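Local atomic coordinates of GTPase-activating protein skywalker (Drosophila melanogaster, PDB entry 5HJQ), a protein that acts as a GTPase-activating protein for Rab35, binds phosphoinositides through its TBC domain, and regulates the recycling and turnover of synaptic vesicle proteins. Residues A[165-170]-A[201-206]; A[175-180]-A[196-201]; A[249-254]-A[308-313]; A[302-307]-A[353-358]. All blocks are in the same frame, centred on the assembly; numbering follows the deposited sequence.

Contact 1 (A[165-170]-A[201-206]); sequences LPYHLT and TSILLH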
loop_
_atom_site.group_PDB
_atom_site.type_symbol
_atom_site.label_atom_id
_atom_site.label_comp_id
_atom_site.label_asym_id
_atom_site.label_seq_id
_atom_site.Cartn_x
_atom_site.Cartn_y
_atom_site.Cartn_z
ATOM N N LEU A 165 -6.095 7.523 6.400
ATOM C CA LEU A 165 -6.387 6.325 7.179
ATOM C C LEU A 165 -5.427 6.158 8.352
ATOM O O LEU A 165 -4.222 6.004 8.158
ATOM C CB LEU A 165 -6.333 5.094 6.275
ATOM C CG LEU A 165 -7.256 5.166 5.057
ATOM C CD1 LEU A 165 -6.924 4.075 4.052
ATOM C CD2 LEU A 165 -8.712 5.074 5.488
ATOM N N PRO A 166 -5.970 6.190 9.578
ATOM C CA PRO A 166 -5.191 6.139 10.819
ATOM C C PRO A 166 -4.957 4.725 11.344
ATOM O O PRO A 166 -4.007 4.513 12.103
ATOM C CB PRO A 166 -6.064 6.931 11.790
ATOM C CG PRO A 166 -7.459 6.613 11.344
ATOM C CD PRO A 166 -7.403 6.416 9.840
ATOM N N TYR A 167 -5.810 3.786 10.942
ATOM C CA TYR A 167 -5.772 2.414 11.446
ATOM C C TYR A 167 -5.804 2.386 12.976
ATOM O O TYR A 167 -6.738 2.903 13.584
ATOM C CB TYR A 167 -4.540 1.679 10.909
ATOM C CG TYR A 167 -4.454 1.694 9.398
ATOM C CD1 TYR A 167 -5.355 0.970 8.626
ATOM C CD2 TYR A 167 -3.477 2.434 8.743
ATOM C CE1 TYR A 167 -5.288 0.983 7.243
ATOM C CE2 TYR A 167 -3.401 2.454 7.359
ATOM C CZ TYR A 167 -4.310 1.725 6.617
ATOM O OH TYR A 167 -4.241 1.734 5.245
ATOM N N HIS A 168 -4.781 1.807 13.598
ATOM C CA HIS A 168 -4.784 1.636 15.049
ATOM C C HIS A 168 -4.006 2.723 15.788
ATOM O O HIS A 168 -3.780 2.616 16.992
ATOM C CB HIS A 168 -4.219 0.261 15.417
ATOM C CG HIS A 168 -5.019 -0.884 14.880
ATOM N ND1 HIS A 168 -4.437 -1.998 14.312
ATOM C CD2 HIS A 168 -6.356 -1.088 14.820
ATOM C CE1 HIS A 168 -5.382 -2.838 13.928
ATOM N NE2 HIS A 168 -6.555 -2.310 14.225
ATOM N N LEU A 169 -3.602 3.769 15.071
ATOM C CA LEU A 169 -2.844 4.858 15.679
ATOM C C LEU A 169 -3.650 5.602 16.737
ATOM O O LEU A 169 -4.822 5.918 16.534
ATOM C CB LEU A 169 -2.372 5.852 14.615
ATOM C CG LEU A 169 -1.255 5.428 13.663
ATOM C CD1 LEU A 169 -0.860 6.599 12.769
ATOM C CD2 LEU A 169 -0.059 4.908 14.443
ATOM N N THR A 170 -3.006 5.885 17.865
ATOM C CA THR A 170 -3.602 6.715 18.902
ATOM C C THR A 170 -3.737 8.149 18.402
ATOM O O THR A 170 -3.338 8.462 17.279
ATOM C CB THR A 170 -2.761 6.701 20.187
ATOM O OG1 THR A 170 -1.473 7.264 19.916
ATOM C CG2 THR A 170 -2.587 5.278 20.698
ATOM N N THR A 201 2.360 6.126 5.787
ATOM C CA THR A 201 2.995 6.772 6.931
ATOM C C THR A 201 2.432 6.227 8.236
ATOM O O THR A 201 3.175 5.950 9.176
ATOM C CB THR A 201 2.802 8.298 6.893
ATOM O OG1 THR A 201 3.387 8.824 5.697
ATOM C CG2 THR A 201 3.449 8.958 8.106
ATOM N N SER A 202 1.114 6.065 8.278
ATOM C CA SER A 202 0.444 5.499 9.441
ATOM C C SER A 202 0.885 4.063 9.711
ATOM O O SER A 202 1.055 3.669 10.860
ATOM C CB SER A 202 -1.075 5.550 9.259
ATOM O OG SER A 202 -1.555 6.882 9.322
ATOM N N ILE A 203 1.059 3.286 8.647
ATOM C CA ILE A 203 1.462 1.887 8.772
ATOM C C ILE A 203 2.875 1.765 9.333
ATOM O O ILE A 203 3.129 0.968 10.239
ATOM C CB ILE A 203 1.388 1.162 7.414
ATOM C CG1 ILE A 203 -0.056 1.113 6.910
ATOM C CG2 ILE A 203 1.942 -0.245 7.528
ATOM C CD1 ILE A 203 -0.223 0.361 5.606
ATOM N N LEU A 204 3.787 2.558 8.786
ATOM C CA LEU A 204 5.162 2.603 9.259
ATOM C C LEU A 204 5.215 2.906 10.752
ATOM O O LEU A 204 5.970 2.284 11.497
ATOM C CB LEU A 204 5.951 3.655 8.483
ATOM C CG LEU A 204 6.149 3.388 6.993
ATOM C CD1 LEU A 204 6.674 4.634 6.314
ATOM C CD2 LEU A 204 7.111 2.230 6.803
ATOM N N LEU A 205 4.388 3.855 11.177
ATOM C CA LEU A 205 4.375 4.332 12.556
ATOM C C LEU A 205 3.907 3.278 13.560
ATOM O O LEU A 205 4.002 3.485 14.768
ATOM C CB LEU A 205 3.489 5.575 12.661
ATOM C CG LEU A 205 4.128 6.873 12.160
ATOM C CD1 LEU A 205 3.139 8.028 12.216
ATOM C CD2 LEU A 205 5.379 7.189 12.985
ATOM N N HIS A 206 3.400 2.155 13.067
ATOM C CA HIS A 206 2.945 1.084 13.947
ATOM C C HIS A 206 4.100 0.219 14.451
ATOM O O HIS A 206 3.907 -0.620 15.329
ATOM C CB HIS A 206 1.919 0.197 13.232
ATOM C CG HIS A 206 0.544 0.787 13.165
ATOM N ND1 HIS A 206 0.225 1.844 12.341
ATOM C CD2 HIS A 206 -0.594 0.465 13.823
ATOM C CE1 HIS A 206 -1.051 2.149 12.493
ATOM N NE2 HIS A 206 -1.572 1.327 13.387
#
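Tyr167, Leu169 and His206 carry a loop-on-helix contact in the all-helical TBC domain, where a type II' turn from Pro166 to Leu169 lies against the C-terminal part of helix 197-204 and the residues after it. The His206 imidazole, CG anti to the carbonyl carbon (chi1 -78°), slots into the turn, while ND1 donates back to Ser202 O in a doubtfully short bond. Its NE2 accepts the His168 backbone N-H at 3.3 Å, the donor lying nearly in the ring plane although the bond is bent (136° at the hydrogen). Leu169 CD2 sits over one face of this ring, a CH-pi contact 3.9 Å from the centroid. At the start of the turn, Ser202 OG donates to Leu165 O (3.0 Å), and Leu169 CD1 packs beside that hydroxyl. Tyr167 brings its ring edge to Ser202 CB, while its CE2 meets Ile203 CG1 at 3.6 Å; its OH bonds to Leu279 O. Behind the contact, Tyr167 and Ile203 reach helix 284-297, whereas Leu205 packs on helices 171-187 and 210-221.

Contact 2 (A[175-180]-A[196-201]); sequences AVADRI and VLYPIT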
loop_
_atom_site.group_PDB
_atom_site.type_symbol
_atom_site.label_atom_id
_atom_site.label_comp_id
_atom_site.label_asym_id
_atom_site.label_seq_id
_atom_site.Cartn_x
_atom_site.Cartn_y
_atom_site.Cartn_z
ATOM N N ALA A 175 -1.226 12.580 15.112
ATOM C CA ALA A 175 -0.599 13.897 15.124
ATOM C C ALA A 175 0.830 13.826 14.602
ATOM O O ALA A 175 1.320 14.759 13.965
ATOM C CB ALA A 175 -0.623 14.482 16.524
ATOM N N VAL A 176 1.493 12.710 14.880
ATOM C CA VAL A 176 2.847 12.478 14.396
ATOM C C VAL A 176 2.835 12.284 12.880
ATOM O O VAL A 176 3.670 12.840 12.160
ATOM C CB VAL A 176 3.482 11.252 15.080
ATOM C CG1 VAL A 176 4.695 10.777 14.306
ATOM C CG2 VAL A 176 3.843 11.575 16.523
ATOM N N ALA A 177 1.880 11.488 12.406
ATOM C CA ALA A 177 1.681 11.282 10.976
ATOM C C ALA A 177 1.476 12.616 10.270
ATOM O O ALA A 177 2.093 12.886 9.239
ATOM C CB ALA A 177 0.496 10.364 10.731
ATOM N N ASP A 178 0.615 13.450 10.846
ATOM C CA ASP A 178 0.346 14.779 10.311
ATOM C C ASP A 178 1.616 15.611 10.213
ATOM O O ASP A 178 1.788 16.385 9.271
ATOM C CB ASP A 178 -0.687 15.510 11.171
ATOM C CG ASP A 178 -2.025 14.800 11.208
ATOM O OD1 ASP A 178 -2.351 14.096 10.229
ATOM O OD2 ASP A 178 -2.752 14.949 12.215
ATOM N N ARG A 179 2.508 15.450 11.186
ATOM C CA ARG A 179 3.766 16.185 11.180
ATOM C C ARG A 179 4.693 15.680 10.080
ATOM O O ARG A 179 5.363 16.471 9.416
ATOM C CB ARG A 179 4.462 16.090 12.541
ATOM C CG ARG A 179 5.811 16.790 12.579
ATOM C CD ARG A 179 6.193 17.209 13.991
ATOM N NE ARG A 179 6.464 16.070 14.863
ATOM C CZ ARG A 179 6.768 16.178 16.151
ATOM N NH1 ARG A 179 6.835 17.374 16.717
ATOM N NH2 ARG A 179 7.003 15.092 16.874
ATOM N N ILE A 180 4.732 14.366 9.891
ATOM C CA ILE A 180 5.602 13.772 8.881
ATOM C C ILE A 180 5.217 14.211 7.467
ATOM O O ILE A 180 6.078 14.611 6.681
ATOM C CB ILE A 180 5.584 12.233 8.947
ATOM C CG1 ILE A 180 6.164 11.745 10.274
ATOM C CG2 ILE A 180 6.380 11.645 7.793
ATOM C CD1 ILE A 180 6.351 10.241 10.331
ATOM N N VAL A 196 -1.855 8.086 -1.383
ATOM C CA VAL A 196 -1.286 6.874 -0.804
ATOM C C VAL A 196 -0.318 7.173 0.341
ATOM O O VAL A 196 -0.121 6.352 1.238
ATOM C CB VAL A 196 -0.543 6.058 -1.883
ATOM C CG1 VAL A 196 -0.192 4.683 -1.368
ATOM C CG2 VAL A 196 -1.390 5.958 -3.159
ATOM N N LEU A 197 0.279 8.358 0.303
ATOM C CA LEU A 197 1.402 8.686 1.171
ATOM C C LEU A 197 1.039 8.644 2.657
ATOM O O LEU A 197 1.784 8.089 3.463
ATOM C CB LEU A 197 1.957 10.060 0.795
ATOM C CG LEU A 197 3.384 10.382 1.242
ATOM C CD1 LEU A 197 4.088 11.221 0.175
ATOM C CD2 LEU A 197 3.391 11.093 2.590
ATOM N N TYR A 198 -0.106 9.219 3.015
ATOM C CA TYR A 198 -0.537 9.256 4.411
ATOM C C TYR A 198 -0.859 7.864 4.988
ATOM O O TYR A 198 -0.376 7.540 6.073
ATOM C CB TYR A 198 -1.743 10.189 4.573
ATOM C CG TYR A 198 -2.040 10.582 6.005
ATOM C CD1 TYR A 198 -2.671 9.701 6.875
ATOM C CD2 TYR A 198 -1.700 11.839 6.486
ATOM C CE1 TYR A 198 -2.948 10.057 8.181
ATOM C CE2 TYR A 198 -1.970 12.201 7.791
ATOM C CZ TYR A 198 -2.597 11.308 8.630
ATOM O OH TYR A 198 -2.870 11.667 9.926
ATOM N N PRO A 199 -1.677 7.044 4.286
ATOM C CA PRO A 199 -1.954 5.709 4.840
ATOM C C PRO A 199 -0.699 4.876 5.104
ATOM O O PRO A 199 -0.657 4.130 6.083
ATOM C CB PRO A 199 -2.811 5.056 3.751
ATOM C CG PRO A 199 -3.506 6.191 3.110
ATOM C CD PRO A 199 -2.496 7.300 3.084
ATOM N N ILE A 200 0.308 5.015 4.249
ATOM C CA ILE A 200 1.562 4.289 4.418
ATOM C C ILE A 200 2.324 4.805 5.640
ATOM O O ILE A 200 2.859 4.022 6.430
ATOM C CB ILE A 200 2.447 4.403 3.161
ATOM C CG1 ILE A 200 1.815 3.649 1.987
ATOM C CG2 ILE A 200 3.840 3.856 3.433
ATOM C CD1 ILE A 200 2.664 3.667 0.731
ATOM N N THR A 201 2.360 6.126 5.787
ATOM C CA THR A 201 2.995 6.772 6.931
ATOM C C THR A 201 2.432 6.227 8.236
ATOM O O THR A 201 3.175 5.950 9.176
ATOM C CB THR A 201 2.802 8.298 6.893
ATOM O OG1 THR A 201 3.387 8.824 5.697
ATOM C CG2 THR A 201 3.449 8.958 8.106
#
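Tyr198 and Asp178 join two helices of the all-helical TBC domain in a steep, buried crossing: the axes of 175-180 and 197-201 approach to 9.8 Å with their directions 132° apart. The polar part is one short hydrogen bond, Tyr198 OH donating to Asp178 OD1 at 2.5 Å. The carboxylate oxygen lies at the ring edge, near its plane, but the hydroxyl meets it from above the carboxylate plane, with carboxylate and phenol ring planes 38° apart. Tyr198 reaches this far because its CG stands anti to the backbone N (chi1 -165°), which sends the ring across to helix 171-187. A phenylalanine here would keep the ring but would probably leave Asp178 OD1 without its donor from helix 197-204. Apolar contacts fill the rest. Ala177 CB packs obliquely against the phenol end, 3.9 Å from Tyr198 CZ. Further along, Ile180 and Thr201 run alongside one another, pointing opposite ways, Ile180 CD1 lying 3.9 Å from Thr201 CG2. That methyl faces across while the hydroxyl turns back into its own helix: Thr201 OG1 donates to Leu197 O at 2.8 Å, from the opposite face of the carbonyl plane to Thr201 N.

Contact 3 (A[249-254]-A[308-313]); sequences KHTKSA and VILNLF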
loop_
_atom_site.group_PDB
_atom_site.type_symbol
_atom_site.label_atom_id
_atom_site.label_comp_id
_atom_site.label_asym_id
_atom_site.label_seq_id
_atom_site.Cartn_x
_atom_site.Cartn_y
_atom_site.Cartn_z
ATOM N N LYS A 249 -6.997 -8.538 -18.873
ATOM C CA LYS A 249 -6.511 -9.823 -19.371
ATOM C C LYS A 249 -6.372 -10.883 -18.270
ATOM O O LYS A 249 -6.838 -12.012 -18.436
ATOM C CB LYS A 249 -5.177 -9.645 -20.100
ATOM C CG LYS A 249 -5.306 -8.971 -21.458
ATOM C CD LYS A 249 -4.535 -9.731 -22.540
ATOM C CE LYS A 249 -4.493 -8.957 -23.855
ATOM N NZ LYS A 249 -5.850 -8.742 -24.438
ATOM N N HIS A 250 -5.750 -10.524 -17.147
ATOM C CA HIS A 250 -5.470 -11.503 -16.094
ATOM C C HIS A 250 -6.669 -11.830 -15.204
ATOM O O HIS A 250 -6.714 -12.894 -14.585
ATOM C CB HIS A 250 -4.301 -11.033 -15.225
ATOM C CG HIS A 250 -2.960 -11.401 -15.776
ATOM N ND1 HIS A 250 -2.374 -12.626 -15.543
ATOM C CD2 HIS A 250 -2.092 -10.712 -16.554
ATOM C CE1 HIS A 250 -1.201 -12.675 -16.149
ATOM N NE2 HIS A 250 -1.006 -11.525 -16.770
ATOM N N THR A 251 -7.639 -10.927 -15.132
ATOM C CA THR A 251 -8.881 -11.241 -14.435
ATOM C C THR A 251 -10.069 -10.854 -15.330
ATOM O O THR A 251 -11.057 -10.262 -14.887
ATOM C CB THR A 251 -8.941 -10.557 -13.034
ATOM O OG1 THR A 251 -10.093 -11.017 -12.314
ATOM C CG2 THR A 251 -8.958 -9.038 -13.128
ATOM N N LYS A 252 -9.955 -11.241 -16.600
ATOM C CA LYS A 252 -10.936 -10.924 -17.636
ATOM C C LYS A 252 -12.363 -11.328 -17.273
ATOM O O LYS A 252 -13.316 -10.621 -17.605
ATOM C CB LYS A 252 -10.537 -11.597 -18.951
ATOM C CG LYS A 252 -11.464 -11.279 -20.114
ATOM C CD LYS A 252 -10.975 -11.885 -21.422
ATOM C CE LYS A 252 -9.676 -11.244 -21.892
ATOM N NZ LYS A 252 -9.361 -11.620 -23.305
ATOM N N SER A 253 -12.509 -12.461 -16.594
ATOM C CA SER A 253 -13.828 -12.942 -16.200
ATOM C C SER A 253 -14.496 -11.999 -15.210
ATOM O O SER A 253 -15.684 -11.697 -15.332
ATOM C CB SER A 253 -13.731 -14.341 -15.601
ATOM O OG SER A 253 -13.242 -15.262 -16.559
ATOM N N ALA A 254 -13.723 -11.529 -14.237
ATOM C CA ALA A 254 -14.243 -10.625 -13.219
ATOM C C ALA A 254 -14.727 -9.309 -13.824
ATOM O O ALA A 254 -15.769 -8.786 -13.435
ATOM C CB ALA A 254 -13.191 -10.357 -12.169
ATOM N N VAL A 308 -5.910 -10.563 -7.308
ATOM C CA VAL A 308 -6.384 -11.618 -6.416
ATOM C C VAL A 308 -7.735 -11.273 -5.814
ATOM O O VAL A 308 -8.649 -12.097 -5.805
ATOM C CB VAL A 308 -5.374 -11.884 -5.274
ATOM C CG1 VAL A 308 -5.941 -12.882 -4.277
ATOM C CG2 VAL A 308 -4.077 -12.391 -5.840
ATOM N N ILE A 309 -7.853 -10.049 -5.309
ATOM C CA ILE A 309 -9.109 -9.567 -4.748
ATOM C C ILE A 309 -10.240 -9.670 -5.770
ATOM O O ILE A 309 -11.341 -10.118 -5.448
ATOM C CB ILE A 309 -8.988 -8.108 -4.266
ATOM C CG1 ILE A 309 -8.040 -8.017 -3.066
ATOM C CG2 ILE A 309 -10.356 -7.543 -3.910
ATOM C CD1 ILE A 309 -7.925 -6.623 -2.490
ATOM N N LEU A 310 -9.952 -9.269 -7.006
ATOM C CA LEU A 310 -10.939 -9.309 -8.082
ATOM C C LEU A 310 -11.390 -10.734 -8.398
ATOM O O LEU A 310 -12.576 -10.979 -8.620
ATOM C CB LEU A 310 -10.382 -8.645 -9.343
ATOM C CG LEU A 310 -10.366 -7.116 -9.307
ATOM C CD1 LEU A 310 -9.552 -6.557 -10.456
ATOM C CD2 LEU A 310 -11.786 -6.579 -9.349
ATOM N N ASN A 311 -10.444 -11.671 -8.420
ATOM C CA ASN A 311 -10.780 -13.079 -8.606
ATOM C C ASN A 311 -11.591 -13.623 -7.438
ATOM O O ASN A 311 -12.597 -14.303 -7.638
ATOM C CB ASN A 311 -9.516 -13.921 -8.791
ATOM C CG ASN A 311 -8.744 -13.543 -10.032
ATOM O OD1 ASN A 311 -9.260 -12.846 -10.902
ATOM N ND2 ASN A 311 -7.507 -14.011 -10.130
ATOM N N LEU A 312 -11.148 -13.325 -6.219
ATOM C CA LEU A 312 -11.851 -13.770 -5.020
ATOM C C LEU A 312 -13.262 -13.191 -4.945
ATOM O O LEU A 312 -14.183 -13.851 -4.466
ATOM C CB LEU A 312 -11.066 -13.389 -3.762
ATOM C CG LEU A 312 -9.774 -14.156 -3.471
ATOM C CD1 LEU A 312 -9.049 -13.542 -2.283
ATOM C CD2 LEU A 312 -10.074 -15.626 -3.210
ATOM N N PHE A 313 -13.430 -11.956 -5.408
ATOM C CA PHE A 313 -14.731 -11.298 -5.344
ATOM C C PHE A 313 -15.702 -11.877 -6.368
ATOM O O PHE A 313 -16.890 -12.024 -6.090
ATOM C CB PHE A 313 -14.593 -9.788 -5.553
ATOM C CG PHE A 313 -15.893 -9.040 -5.433
ATOM C CD1 PHE A 313 -16.479 -8.842 -4.194
ATOM C CD2 PHE A 313 -16.530 -8.539 -6.556
ATOM C CE1 PHE A 313 -17.675 -8.155 -4.075
ATOM C CE2 PHE A 313 -17.726 -7.851 -6.444
ATOM C CZ PHE A 313 -18.299 -7.661 -5.202
#
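Thr251 lays its methyl across the side chain of Leu310 at about a right angle, CG2 to CD1 at 3.7 Å, and turns its hydroxyl to the neighbouring Asn311. The threonine sits at the break between helices 233-250 and 252-261, where it is both the first residue to leave helical backbone angles and the N-cap position of the next helix. Its side chain makes no capping bond there; instead it is used across the contact. OG1 stands anti to the backbone N (chi1 -173°), which carries the hydroxyl out to helix 300-317. There it donates to Asn311 OD1, modelled at a very short 2.5 Å, so the exact length deserves caution at this resolution. The two side chains approach obliquely, and Thr251 CB also comes near the amide oxygen.

In the first turn of the second helix, Ala254 takes over the apolar side of the contact. Its CB rests on the backbone of helix 300-317, 3.7 Å from Leu310 O, and is 4.3 Å from Leu310 CB. On the other side of the break, His250 packs on Leu307, Ile357 and Leu360, the last of these a residue of the inositol phosphate pocket.

The chemistry is thus divided: Leu310 meets a methyl on each of Thr251 and Ala254 in a buried apolar patch, whereas the single polar link lies toward the exposed side, where Asn311 OD1 accepts a hydrogen bond from the hydroxyl of the buried Thr251.

Contact 4 (A[302-307]-A[353-358]); sequences LYRVAL and AAFSIR. With I3P (D-myo-inositol-1,4,5-triphosphate), chain B.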
loop_
_atom_site.group_PDB
_atom_site.type_symbol
_atom_site.label_atom_id
_atom_site.label_comp_id
_atom_site.label_asym_id
_atom_site.label_seq_id
_atom_site.Cartn_x
_atom_site.Cartn_y
_atom_site.Cartn_z
ATOM N N LEU A 302 1.346 -4.628 -5.088
ATOM C CA LEU A 302 -0.000 -4.089 -4.957
ATOM C C LEU A 302 -0.851 -4.429 -6.178
ATOM O O LEU A 302 -2.046 -4.684 -6.046
ATOM C CB LEU A 302 0.046 -2.574 -4.751
ATOM C CG LEU A 302 0.801 -2.120 -3.497
ATOM C CD1 LEU A 302 0.605 -0.629 -3.245
ATOM C CD2 LEU A 302 0.379 -2.931 -2.279
ATOM N N TYR A 303 -0.233 -4.421 -7.360
ATOM C CA TYR A 303 -0.920 -4.819 -8.589
ATOM C C TYR A 303 -1.438 -6.242 -8.448
ATOM O O TYR A 303 -2.599 -6.522 -8.742
ATOM C CB TYR A 303 0.001 -4.742 -9.815
ATOM C CG TYR A 303 0.436 -3.356 -10.249
ATOM C CD1 TYR A 303 0.005 -2.218 -9.582
ATOM C CD2 TYR A 303 1.279 -3.192 -11.345
ATOM C CE1 TYR A 303 0.407 -0.956 -9.989
ATOM C CE2 TYR A 303 1.683 -1.936 -11.760
ATOM C CZ TYR A 303 1.245 -0.822 -11.081
ATOM O OH TYR A 303 1.649 0.424 -11.503
ATOM N N ARG A 304 -0.560 -7.130 -7.989
ATOM C CA ARG A 304 -0.882 -8.543 -7.826
ATOM C C ARG A 304 -2.076 -8.759 -6.904
ATOM O O ARG A 304 -3.000 -9.496 -7.240
ATOM C CB ARG A 304 0.325 -9.307 -7.278
ATOM C CG ARG A 304 1.563 -9.290 -8.157
ATOM C CD ARG A 304 2.738 -9.962 -7.440
ATOM N NE ARG A 304 3.864 -10.208 -8.334
ATOM C CZ ARG A 304 3.937 -11.239 -9.168
ATOM N NH1 ARG A 304 2.948 -12.120 -9.223
ATOM N NH2 ARG A 304 4.997 -11.385 -9.949
ATOM N N VAL A 305 -2.045 -8.117 -5.741
ATOM C CA VAL A 305 -3.089 -8.279 -4.734
ATOM C C VAL A 305 -4.432 -7.771 -5.260
ATOM O O VAL A 305 -5.491 -8.301 -4.919
ATOM C CB VAL A 305 -2.712 -7.544 -3.426
ATOM C CG1 VAL A 305 -3.805 -7.694 -2.383
ATOM C CG2 VAL A 305 -1.393 -8.077 -2.889
ATOM N N ALA A 306 -4.377 -6.751 -6.108
ATOM C CA ALA A 306 -5.573 -6.211 -6.740
ATOM C C ALA A 306 -6.246 -7.269 -7.612
ATOM O O ALA A 306 -7.466 -7.429 -7.581
ATOM C CB ALA A 306 -5.225 -4.979 -7.561
ATOM N N LEU A 307 -5.437 -7.991 -8.383
ATOM C CA LEU A 307 -5.928 -9.081 -9.221
ATOM C C LEU A 307 -6.589 -10.173 -8.387
ATOM O O LEU A 307 -7.681 -10.645 -8.713
ATOM C CB LEU A 307 -4.786 -9.680 -10.045
ATOM C CG LEU A 307 -4.037 -8.733 -10.982
ATOM C CD1 LEU A 307 -2.940 -9.480 -11.723
ATOM C CD2 LEU A 307 -5.006 -8.071 -11.965
ATOM N N ALA A 353 -1.631 -16.587 -3.692
ATOM C CA ALA A 353 -2.260 -16.378 -4.993
ATOM C C ALA A 353 -1.534 -15.316 -5.811
ATOM O O ALA A 353 -1.233 -15.524 -6.985
ATOM C CB ALA A 353 -3.719 -15.995 -4.814
ATOM N N ALA A 354 -1.235 -14.190 -5.170
ATOM C CA ALA A 354 -0.648 -13.034 -5.843
ATOM C C ALA A 354 0.656 -13.355 -6.558
ATOM O O ALA A 354 0.895 -12.885 -7.672
ATOM C CB ALA A 354 -0.428 -11.908 -4.842
ATOM N N PHE A 355 1.493 -14.162 -5.919
ATOM C CA PHE A 355 2.806 -14.461 -6.470
ATOM C C PHE A 355 2.788 -15.713 -7.343
ATOM O O PHE A 355 3.802 -16.084 -7.930
ATOM C CB PHE A 355 3.830 -14.598 -5.340
ATOM C CG PHE A 355 4.052 -13.323 -4.581
ATOM C CD1 PHE A 355 4.658 -12.239 -5.192
ATOM C CD2 PHE A 355 3.638 -13.199 -3.267
ATOM C CE1 PHE A 355 4.862 -11.058 -4.501
ATOM C CE2 PHE A 355 3.836 -12.020 -2.571
ATOM C CZ PHE A 355 4.452 -10.949 -3.189
ATOM N N SER A 356 1.627 -16.352 -7.432
ATOM C CA SER A 356 1.432 -17.447 -8.376
ATOM C C SER A 356 1.258 -16.896 -9.790
ATOM O O SER A 356 1.482 -17.596 -10.777
ATOM C CB SER A 356 0.217 -18.289 -7.988
ATOM O OG SER A 356 0.389 -18.879 -6.713
ATOM N N ILE A 357 0.863 -15.628 -9.868
ATOM C CA ILE A 357 0.536 -14.975 -11.134
ATOM C C ILE A 357 1.770 -14.701 -11.994
ATOM O O ILE A 357 2.687 -13.990 -11.580
ATOM C CB ILE A 357 -0.213 -13.654 -10.885
ATOM C CG1 ILE A 357 -1.570 -13.939 -10.234
ATOM C CG2 ILE A 357 -0.398 -12.887 -12.185
ATOM C CD1 ILE A 357 -2.307 -12.700 -9.769
ATOM N N ARG A 358 1.772 -15.264 -13.198
ATOM C CA ARG A 358 2.921 -15.182 -14.093
ATOM C C ARG A 358 2.710 -14.172 -15.216
ATOM O O ARG A 358 1.598 -13.693 -15.435
ATOM C CB ARG A 358 3.216 -16.560 -14.688
ATOM C CG ARG A 358 3.298 -17.688 -13.660
ATOM C CD ARG A 358 4.710 -17.873 -13.118
ATOM N NE ARG A 358 5.204 -16.682 -12.431
ATOM C CZ ARG A 358 5.158 -16.501 -11.115
ATOM N NH1 ARG A 358 4.643 -17.438 -10.331
ATOM N NH2 ARG A 358 5.631 -15.384 -10.583
HETATM C C1 I3P B . 8.061 -12.943 -13.833
HETATM C C2 I3P B . 9.344 -13.040 -14.641
HETATM C C3 I3P B . 10.149 -11.740 -14.618
HETATM C C4 I3P B . 10.030 -10.859 -13.374
HETATM C C5 I3P B . 9.037 -11.242 -12.281
HETATM C C6 I3P B . 8.425 -12.644 -12.413
HETATM O O1 I3P B . 7.309 -14.171 -13.847
HETATM O O2 I3P B . 10.134 -14.060 -14.105
HETATM O O3 I3P B . 11.526 -12.062 -14.795
HETATM O O4 I3P B . 9.695 -9.532 -13.826
HETATM O O5 I3P B . 9.688 -11.150 -11.037
HETATM O O6 I3P B . 7.250 -12.735 -11.614
HETATM P P1 I3P B . 7.332 -15.162 -15.112
HETATM O O11 I3P B . 8.648 -15.852 -15.187
HETATM O O12 I3P B . 6.250 -16.203 -14.929
HETATM O O13 I3P B . 7.059 -14.385 -16.413
HETATM P P4 I3P B . 10.801 -8.379 -13.660
HETATM O O41 I3P B . 12.085 -8.988 -13.149
HETATM O O42 I3P B . 10.291 -7.338 -12.663
HETATM O O43 I3P B . 11.051 -7.703 -15.029
HETATM P P5 I3P B . 8.843 -10.874 -9.738
HETATM O O51 I3P B . 9.750 -10.470 -8.634
HETATM O O52 I3P B . 7.862 -9.759 -10.000
HETATM O O53 I3P B . 8.093 -12.114 -9.328
#
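Helix 300-317 passes the C-terminal end of helix 347-356 closely, with the CA atoms of Arg304 and Ala354 only 4.9 Å apart. The small Ala354 is consistent with so close a pass, its CB lying 3.6 Å from Arg304 CB. Arg304 then runs extended from CG to NE, and its NH1 is gripped by two backbone carbonyls: Ala354 O at 2.7 Å and Ile357 O at 3.0 Å, the latter bond using a lone pair in the carbonyl plane. Phe355 CD1 lies over one guanidinium face. Held in this way, Arg304 presents NH2 to O52 of the 5-phosphate of I3P (3.3 Å, 162° at the hydrogen). With an alanine in its place, both carbonyls would probably lose this donor, and the 5-phosphate this charged mate. Arg358 curls back to donate NH1 to Phe355 O, and its NH2 reaches I3P O6. Leu307 CD1 also meets Ile357 CD1. With Lys98, Arg102 and Lys300, the two arginines help form the cationic phosphoinositide-binding pocket of this TBC domain.

In the fold
From the N terminus, the loop at 165-170 comes first and meets 201-206, closing a loop of 30 intervening residues. Contact 2 nests inside it, pairing helix 171-187 with helix 197-204; the two share Thr201 and touch where Leu205 packs on Val176 and Ala177. Both close before contact 3 opens at the break between helices 233-250 and 252-261. Contacts 3 and 4 cross along the chain, since 302-307 precedes 308-313 on helix 300-317, and 353-358 follows both. This shared helix thereby joins the helix break to the inositol phosphate pocket, with His250 packing against Ile357. The two pairs lie on opposite sides of the chain's centre, contacts 1 and 4 about 25 Å apart between centres.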